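Local coordinates for protein nudix Hydrolase, RenU (Mycolicibacterium smegmatis, PDB 6UUF) that is a magnesium-dependent Nudix hydrolase of the MutT family, probably cleaving nucleoside diphosphate derivatives such as NADH, at residues A[130-134]-A[135-139]. The protein carries 3 engineered substitutions. Residues are numbered along the deposited sequence; the frame is centred on the assembly and turned at random.
Sequences RWVLE and DQVAD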
loop_
_atom_site.group_PDB
_atom_site.type_symbol
_atom_site.label_atom_id
_atom_site.label_comp_id
_atom_site.label_asym_id
_atom_site.label_seq_id
_atom_site.Cartn_x
_atom_site.Cartn_y
_atom_site.Cartn_z
ATOM N N ARG A 130 -5.545 -10.698 3.084
ATOM C CA ARG A 130 -6.581 -10.797 4.060
ATOM C C ARG A 130 -7.218 -9.429 4.341
ATOM O O ARG A 130 -6.526 -8.392 4.502
ATOM C CB ARG A 130 -5.973 -11.380 5.328
ATOM C CG ARG A 130 -7.011 -12.022 6.220
ATOM C CD ARG A 130 -6.439 -12.227 7.605
ATOM N NE ARG A 130 -5.588 -13.419 7.708
ATOM C CZ ARG A 130 -4.831 -13.730 8.767
ATOM N NH1 ARG A 130 -4.747 -12.932 9.862
ATOM N NH2 ARG A 130 -4.145 -14.854 8.726
ATOM N N TRP A 131 -8.543 -9.449 4.363
ATOM C CA TRP A 131 -9.314 -8.316 4.777
ATOM C C TRP A 131 -9.224 -8.255 6.275
ATOM O O TRP A 131 -9.468 -9.260 6.936
ATOM C CB TRP A 131 -10.740 -8.467 4.296
ATOM C CG TRP A 131 -10.872 -8.200 2.839
ATOM C CD1 TRP A 131 -11.010 -9.125 1.830
ATOM C CD2 TRP A 131 -10.859 -6.921 2.215
ATOM N NE1 TRP A 131 -11.101 -8.486 0.625
ATOM C CE2 TRP A 131 -11.016 -7.139 0.817
ATOM C CE3 TRP A 131 -10.743 -5.595 2.702
ATOM C CZ2 TRP A 131 -11.043 -6.088 -0.111
ATOM C CZ3 TRP A 131 -10.790 -4.547 1.797
ATOM C CH2 TRP A 131 -10.940 -4.796 0.390
ATOM N N VAL A 132 -8.839 -7.107 6.814
ATOM C CA VAL A 132 -8.576 -6.970 8.274
ATOM C C VAL A 132 -9.326 -5.750 8.779
ATOM O O VAL A 132 -9.205 -4.671 8.230
ATOM C CB VAL A 132 -7.083 -6.790 8.560
ATOM C CG1 VAL A 132 -6.791 -6.518 10.042
ATOM C CG2 VAL A 132 -6.327 -8.026 8.093
ATOM N N LEU A 133 -10.137 -5.907 9.804
ATOM C CA LEU A 133 -10.811 -4.740 10.381
ATOM C C LEU A 133 -9.767 -3.671 10.726
ATOM O O LEU A 133 -8.724 -4.010 11.255
ATOM C CB LEU A 133 -11.634 -5.116 11.608
ATOM C CG LEU A 133 -12.898 -5.912 11.276
ATOM C CD1 LEU A 133 -13.495 -6.538 12.534
ATOM C CD2 LEU A 133 -13.921 -5.056 10.572
ATOM N N GLU A 134 -10.047 -2.418 10.350
ATOM C CA GLU A 134 -9.177 -1.295 10.644
ATOM C C GLU A 134 -8.655 -1.231 12.069
ATOM O O GLU A 134 -7.483 -0.976 12.285
ATOM C CB GLU A 134 -9.917 0.016 10.388
ATOM C CG GLU A 134 -9.963 0.470 8.960
ATOM C CD GLU A 134 -10.374 1.942 8.850
ATOM O OE1 GLU A 134 -11.527 2.254 9.275
ATOM O OE2 GLU A 134 -9.538 2.774 8.372
ATOM N N ASP A 135 -9.531 -1.464 13.039
ATOM C CA ASP A 135 -9.150 -1.510 14.475
ATOM C C ASP A 135 -8.213 -2.653 14.831
ATOM O O ASP A 135 -7.578 -2.628 15.903
ATOM C CB ASP A 135 -10.403 -1.643 15.373
ATOM C CG ASP A 135 -11.249 -0.368 15.411
ATOM O OD1 ASP A 135 -10.700 0.750 15.517
ATOM O OD2 ASP A 135 -12.491 -0.481 15.354
ATOM N N GLN A 136 -8.168 -3.688 13.984
ATOM C CA GLN A 136 -7.321 -4.861 14.244
ATOM C C GLN A 136 -6.029 -4.913 13.440
ATOM O O GLN A 136 -5.189 -5.785 13.700
ATOM C CB GLN A 136 -8.135 -6.130 14.044
ATOM C CG GLN A 136 -9.312 -6.159 15.013
ATOM C CD GLN A 136 -9.829 -7.536 15.246
ATOM O OE1 GLN A 136 -9.840 -7.986 16.397
ATOM N NE2 GLN A 136 -10.232 -8.246 14.155
ATOM N N VAL A 137 -5.829 -3.960 12.518
ATOM C CA VAL A 137 -4.602 -3.927 11.709
ATOM C C VAL A 137 -3.336 -3.919 12.575
ATOM O O VAL A 137 -2.424 -4.702 12.326
ATOM C CB VAL A 137 -4.610 -2.726 10.711
ATOM C CG1 VAL A 137 -3.214 -2.445 10.140
ATOM C CG2 VAL A 137 -5.612 -3.013 9.592
ATOM N N ALA A 138 -3.289 -3.054 13.590
ATOM C CA ALA A 138 -2.107 -2.901 14.465
ATOM C C ALA A 138 -1.824 -4.085 15.371
ATOM O O ALA A 138 -0.774 -4.138 16.011
ATOM C CB ALA A 138 -2.273 -1.667 15.326
ATOM N N ASP A 139 -2.767 -5.019 15.472
ATOM C CA ASP A 139 -2.508 -6.287 16.175
ATOM C C ASP A 139 -1.545 -7.174 15.435
ATOM O O ASP A 139 -0.887 -7.990 16.054
ATOM C CB ASP A 139 -3.786 -7.090 16.396
ATOM C CG ASP A 139 -4.867 -6.329 17.202
ATOM O OD1 ASP A 139 -4.559 -5.412 18.008
ATOM O OD2 ASP A 139 -6.046 -6.666 16.990
HETATM O O HOH W 1 -5.236 -0.733 13.919
#
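Val132 and Val137 meet across a tight turn at the end of strand 126-133, their side chains crossing at about a right angle. CG1 of Val132, placed trans to its own backbone N (chi1 175°), lies 3.7 Å from CG2 of Val137 and just as near the backbone N of Val137. That CG2 also rests against the carbonyl oxygen of Leu133. The same oxygen closes the turn: Gln136 N donates to Leu133 O at 2.8 Å, coming in above the carbonyl plane rather than along a lone pair. One residue on, Val137 N reaches Glu134 O in a weak bond of 3.4 Å. A water donates to Glu134 O and accepts from Ala138 N, linking the two backbones across the turn. The side chains of Leu133 and Gln136, the two ends of the turn, lie side by side and point the same way, CD1 of Leu133 lying 4.0 Å from NE2 of Gln136. OD1 of Asp135 forms a salt bridge with Arg154 of helix 144-158. The contact thus carries the chain from the Nudix sheet toward that helix: Val132 and Glu134 bond through their backbones to strand 37-44, while Val137 touches Val39 of that strand and Phe146 and Trp150 of the helix.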